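Local coordinates for sporulation inhibitor of replication protein SirA (Bacillus subtilis, PDB 4TPS), which inhibits initiation of DNA replication during sporulation, preventing DnaA from associating with the replication origin and so enforcing diploidy, at residues A[121-133]-A[138-147]. Residues are numbered along the deposited sequence; the frame is centred on the assembly and turned at random.
Sequences FFEVLRKVSPCFL and NSKRYGWLNP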
loop_
_atom_site.group_PDB
_atom_site.type_symbol
_atom_site.label_atom_id
_atom_site.label_comp_id
_atom_site.label_asym_id
_atom_site.label_seq_id
_atom_site.Cartn_x
_atom_site.Cartn_y
_atom_site.Cartn_z
ATOM N N PHE A 121 -7.926 -21.174 -0.503
ATOM C CA PHE A 121 -7.135 -20.170 -1.195
ATOM C C PHE A 121 -6.054 -19.555 -0.286
ATOM O O PHE A 121 -4.913 -19.363 -0.713
ATOM C CB PHE A 121 -8.033 -19.108 -1.788
ATOM C CG PHE A 121 -8.913 -19.610 -2.931
ATOM C CD1 PHE A 121 -8.356 -20.154 -4.054
ATOM C CD2 PHE A 121 -10.276 -19.459 -2.884
ATOM C CE1 PHE A 121 -9.120 -20.615 -5.119
ATOM C CE2 PHE A 121 -11.072 -19.910 -3.932
ATOM C CZ PHE A 121 -10.479 -20.483 -5.046
ATOM N N PHE A 122 -6.405 -19.273 0.959
ATOM C CA PHE A 122 -5.472 -18.651 1.898
ATOM C C PHE A 122 -4.304 -19.583 2.127
ATOM O O PHE A 122 -3.181 -19.117 2.323
ATOM C CB PHE A 122 -6.080 -18.304 3.273
ATOM C CG PHE A 122 -7.132 -17.191 3.260
ATOM C CD1 PHE A 122 -7.174 -16.242 2.278
ATOM C CD2 PHE A 122 -7.996 -17.045 4.356
ATOM C CE1 PHE A 122 -8.123 -15.241 2.287
ATOM C CE2 PHE A 122 -8.941 -16.036 4.379
ATOM C CZ PHE A 122 -8.962 -15.093 3.358
ATOM N N GLU A 123 -4.540 -20.887 2.163
ATOM C CA GLU A 123 -3.443 -21.846 2.366
ATOM C C GLU A 123 -2.456 -21.810 1.173
ATOM O O GLU A 123 -1.246 -21.869 1.377
ATOM C CB GLU A 123 -3.982 -23.264 2.507
ATOM C CG GLU A 123 -2.957 -24.217 3.042
ATOM C CD GLU A 123 -2.740 -24.116 4.570
ATOM O OE1 GLU A 123 -2.043 -25.002 5.103
ATOM O OE2 GLU A 123 -3.221 -23.180 5.262
ATOM N N VAL A 124 -2.943 -21.678 -0.061
ATOM C CA VAL A 124 -2.029 -21.561 -1.204
ATOM C C VAL A 124 -1.200 -20.253 -1.055
ATOM O O VAL A 124 0.027 -20.260 -1.135
ATOM C CB VAL A 124 -2.819 -21.561 -2.503
ATOM C CG1 VAL A 124 -1.957 -21.220 -3.706
ATOM C CG2 VAL A 124 -3.510 -22.915 -2.705
ATOM N N LEU A 125 -1.870 -19.171 -0.761
ATOM C CA LEU A 125 -1.238 -17.849 -0.612
ATOM C C LEU A 125 -0.168 -17.824 0.487
ATOM O O LEU A 125 0.928 -17.351 0.268
ATOM C CB LEU A 125 -2.317 -16.765 -0.329
ATOM C CG LEU A 125 -3.236 -16.477 -1.531
ATOM C CD1 LEU A 125 -4.364 -15.559 -1.093
ATOM C CD2 LEU A 125 -2.514 -15.848 -2.662
ATOM N N ARG A 126 -0.469 -18.391 1.640
ATOM C CA ARG A 126 0.430 -18.332 2.761
ATOM C C ARG A 126 1.671 -19.194 2.500
ATOM O O ARG A 126 2.695 -18.927 3.075
ATOM C CB ARG A 126 -0.265 -18.633 4.086
ATOM C CG ARG A 126 -0.517 -20.097 4.372
ATOM C CD ARG A 126 -1.461 -20.250 5.552
ATOM N NE ARG A 126 -1.414 -21.646 5.971
ATOM C CZ ARG A 126 -0.976 -22.086 7.151
ATOM N NH1 ARG A 126 -0.560 -21.267 8.123
ATOM N NH2 ARG A 126 -0.974 -23.385 7.373
ATOM N N LYS A 127 1.565 -20.204 1.628
ATOM C CA LYS A 127 2.744 -20.967 1.248
ATOM C C LYS A 127 3.587 -20.300 0.131
ATOM O O LYS A 127 4.729 -20.640 -0.108
ATOM C CB LYS A 127 2.296 -22.376 0.843
ATOM C CG LYS A 127 1.756 -23.184 2.031
ATOM C CD LYS A 127 1.186 -24.492 1.551
ATOM C CE LYS A 127 0.566 -25.314 2.666
ATOM N NZ LYS A 127 -0.460 -26.318 2.189
ATOM N N VAL A 128 3.019 -19.333 -0.552
ATOM C CA VAL A 128 3.730 -18.560 -1.527
ATOM C C VAL A 128 4.507 -17.440 -0.864
ATOM O O VAL A 128 5.657 -17.179 -1.240
ATOM C CB VAL A 128 2.751 -18.003 -2.555
ATOM C CG1 VAL A 128 3.389 -16.911 -3.436
ATOM C CG2 VAL A 128 2.237 -19.156 -3.422
ATOM N N SER A 129 3.895 -16.766 0.109
ATOM C CA SER A 129 4.581 -15.666 0.817
ATOM C C SER A 129 3.955 -15.418 2.158
ATOM O O SER A 129 2.725 -15.514 2.262
ATOM C CB SER A 129 4.467 -14.386 -0.022
ATOM O OG SER A 129 4.968 -13.243 0.661
ATOM N N PRO A 130 4.719 -14.901 3.122
ATOM C CA PRO A 130 4.163 -14.449 4.420
ATOM C C PRO A 130 3.576 -13.029 4.385
ATOM O O PRO A 130 3.012 -12.553 5.389
ATOM C CB PRO A 130 5.375 -14.494 5.351
ATOM C CG PRO A 130 6.524 -14.208 4.468
ATOM C CD PRO A 130 6.204 -14.864 3.143
ATOM N N CYS A 131 3.661 -12.382 3.229
ATOM C CA CYS A 131 3.351 -10.962 3.125
ATOM C C CYS A 131 1.984 -10.611 2.564
ATOM O O CYS A 131 1.760 -9.413 2.197
ATOM C CB CYS A 131 4.397 -10.293 2.226
ATOM S SG CYS A 131 6.044 -10.381 2.996
ATOM N N PHE A 132 1.064 -11.585 2.472
ATOM C CA PHE A 132 -0.297 -11.241 2.015
ATOM C C PHE A 132 -1.092 -10.700 3.190
ATOM O O PHE A 132 -1.195 -11.305 4.241
ATOM C CB PHE A 132 -1.007 -12.437 1.415
ATOM C CG PHE A 132 -0.500 -12.846 0.046
ATOM C CD1 PHE A 132 -0.836 -12.084 -1.072
ATOM C CD2 PHE A 132 0.312 -13.960 -0.105
ATOM C CE1 PHE A 132 -0.377 -12.474 -2.314
ATOM C CE2 PHE A 132 0.810 -14.330 -1.364
ATOM C CZ PHE A 132 0.457 -13.595 -2.466
ATOM N N LEU A 133 -1.660 -9.531 2.980
ATOM C CA LEU A 133 -2.619 -8.887 3.888
ATOM C C LEU A 133 -4.033 -8.953 3.315
ATOM O O LEU A 133 -4.300 -8.423 2.243
ATOM C CB LEU A 133 -2.204 -7.441 4.054
ATOM C CG LEU A 133 -2.976 -6.622 5.089
ATOM C CD1 LEU A 133 -2.620 -7.108 6.521
ATOM C CD2 LEU A 133 -2.608 -5.134 4.952
ATOM N N ASN A 138 -16.277 -5.025 4.712
ATOM C CA ASN A 138 -17.671 -5.123 5.152
ATOM C C ASN A 138 -17.754 -5.459 6.636
ATOM O O ASN A 138 -18.553 -4.911 7.369
ATOM C CB ASN A 138 -18.456 -6.186 4.357
ATOM C CG ASN A 138 -18.435 -5.984 2.834
ATOM O OD1 ASN A 138 -18.625 -6.949 2.043
ATOM N ND2 ASN A 138 -18.327 -4.752 2.412
ATOM N N SER A 139 -16.940 -6.407 7.074
ATOM C CA SER A 139 -16.993 -6.922 8.457
ATOM C C SER A 139 -15.863 -6.349 9.356
ATOM O O SER A 139 -15.832 -6.606 10.563
ATOM C CB SER A 139 -16.812 -8.419 8.336
ATOM O OG SER A 139 -15.472 -8.664 7.820
ATOM N N LYS A 140 -14.904 -5.644 8.737
ATOM C CA LYS A 140 -13.730 -5.057 9.471
ATOM C C LYS A 140 -12.777 -6.171 10.011
ATOM O O LYS A 140 -12.133 -6.014 10.988
ATOM C CB LYS A 140 -14.174 -4.079 10.592
ATOM C CG LYS A 140 -13.177 -2.940 10.833
ATOM C CD LYS A 140 -13.726 -1.838 11.785
ATOM C CE LYS A 140 -13.301 -0.447 11.379
ATOM N NZ LYS A 140 -12.048 -0.163 12.119
ATOM N N ARG A 141 -12.723 -7.298 9.310
ATOM C CA ARG A 141 -11.830 -8.403 9.602
ATOM C C ARG A 141 -10.625 -8.272 8.697
ATOM O O ARG A 141 -10.772 -8.152 7.498
ATOM C CB ARG A 141 -12.491 -9.769 9.338
ATOM C CG ARG A 141 -13.663 -10.046 10.229
ATOM C CD ARG A 141 -14.283 -11.404 10.041
ATOM N NE ARG A 141 -13.333 -12.529 10.004
ATOM C CZ ARG A 141 -13.066 -13.274 8.914
ATOM N NH1 ARG A 141 -13.693 -13.057 7.707
ATOM N NH2 ARG A 141 -12.173 -14.276 9.026
ATOM N N TYR A 142 -9.433 -8.253 9.263
ATOM C CA TYR A 142 -8.234 -8.126 8.449
ATOM C C TYR A 142 -7.043 -8.705 9.170
ATOM O O TYR A 142 -7.015 -8.788 10.391
ATOM C CB TYR A 142 -7.959 -6.675 8.036
ATOM C CG TYR A 142 -7.676 -5.717 9.167
ATOM C CD1 TYR A 142 -6.389 -5.527 9.659
ATOM C CD2 TYR A 142 -8.719 -5.105 9.846
ATOM C CE1 TYR A 142 -6.164 -4.677 10.738
ATOM C CE2 TYR A 142 -8.500 -4.292 10.914
ATOM C CZ TYR A 142 -7.218 -4.063 11.343
ATOM O OH TYR A 142 -6.979 -3.226 12.434
ATOM N N GLY A 143 -6.047 -9.107 8.395
ATOM C CA GLY A 143 -4.829 -9.637 8.966
ATOM C C GLY A 143 -3.917 -10.273 7.957
ATOM O O GLY A 143 -4.281 -10.491 6.812
ATOM N N TRP A 144 -2.722 -10.645 8.417
ATOM C CA TRP A 144 -1.763 -11.340 7.587
ATOM C C TRP A 144 -2.238 -12.777 7.439
ATOM O O TRP A 144 -2.820 -13.351 8.382
ATOM C CB TRP A 144 -0.368 -11.355 8.246
ATOM C CG TRP A 144 0.185 -9.990 8.456
ATOM C CD1 TRP A 144 0.285 -9.336 9.652
ATOM C CD2 TRP A 144 0.710 -9.099 7.451
ATOM N NE1 TRP A 144 0.856 -8.103 9.445
ATOM C CE2 TRP A 144 1.099 -7.923 8.114
ATOM C CE3 TRP A 144 0.898 -9.196 6.065
ATOM C CZ2 TRP A 144 1.653 -6.830 7.445
ATOM C CZ3 TRP A 144 1.421 -8.113 5.365
ATOM C CH2 TRP A 144 1.813 -6.945 6.061
ATOM N N LEU A 145 -1.916 -13.357 6.300
ATOM C CA LEU A 145 -2.027 -14.758 6.106
ATOM C C LEU A 145 -0.739 -15.403 6.633
ATOM O O LEU A 145 0.278 -15.435 5.963
ATOM C CB LEU A 145 -2.357 -15.139 4.672
ATOM C CG LEU A 145 -3.590 -14.448 4.097
ATOM C CD1 LEU A 145 -3.828 -14.806 2.620
ATOM C CD2 LEU A 145 -4.801 -14.728 4.983
ATOM N N ASN A 146 -0.814 -15.916 7.847
ATOM C CA ASN A 146 0.403 -16.325 8.585
ATOM C C ASN A 146 0.737 -17.764 8.208
ATOM O O ASN A 146 -0.148 -18.605 8.308
ATOM C CB ASN A 146 0.108 -16.209 10.089
ATOM C CG ASN A 146 1.278 -16.617 10.979
ATOM O OD1 ASN A 146 2.354 -17.036 10.533
ATOM N ND2 ASN A 146 1.052 -16.493 12.280
ATOM N N PRO A 147 1.986 -18.038 7.751
ATOM C CA PRO A 147 2.405 -19.453 7.457
ATOM C C PRO A 147 2.682 -20.374 8.644
ATOM O O PRO A 147 2.907 -19.890 9.780
ATOM C CB PRO A 147 3.663 -19.304 6.613
ATOM C CG PRO A 147 3.980 -17.874 6.549
ATOM C CD PRO A 147 2.950 -17.045 7.257
HETATM O O HOH W 1 0.853 -14.301 3.544
#
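L145, with CG anti to its own carbonyl carbon (chi1 -53°), reaches F122 and L125 on the helix: CD2 lies over one face of the F122 ring, 3.9 Å from its centroid, a CH-pi contact, while CD1 also packs against L125 CD1 and F132 CB. R126 has its CG between backbone N and carbonyl carbon (chi1 79°), and the chain then extends past L145 until NH1 donates to N146 O at 2.7 Å, on a lone pair in the carbonyl plane. R126 NH2 donates to E123 OE1 at 3.0 Å, part of a salt bridge; both partners lie in the guanidinium plane, which holds its rotation from two edges. A leucine in place of R126 would probably leave E123 without its arginine mate and the N146 carbonyl without this donor. L145 N donates to F132 O at 3.0 Å, and a water bridges S129 O, F132 N and L145 O. At the non-hydrogen-bonded pair L133–W144, L133 CD1 makes a CH-pi contact over the six-membered ring of W144, 4.0 Å from its centroid and 10° off the normal; W144 NE1 is hydrogen-bonded to E28 OE2. The contact thus ties helix 116-128 to the hairpin of strands 132-136 and 141-144, with helix 28-39 against L133 and W144, and strand 106-113 behind F122, L125 and F132.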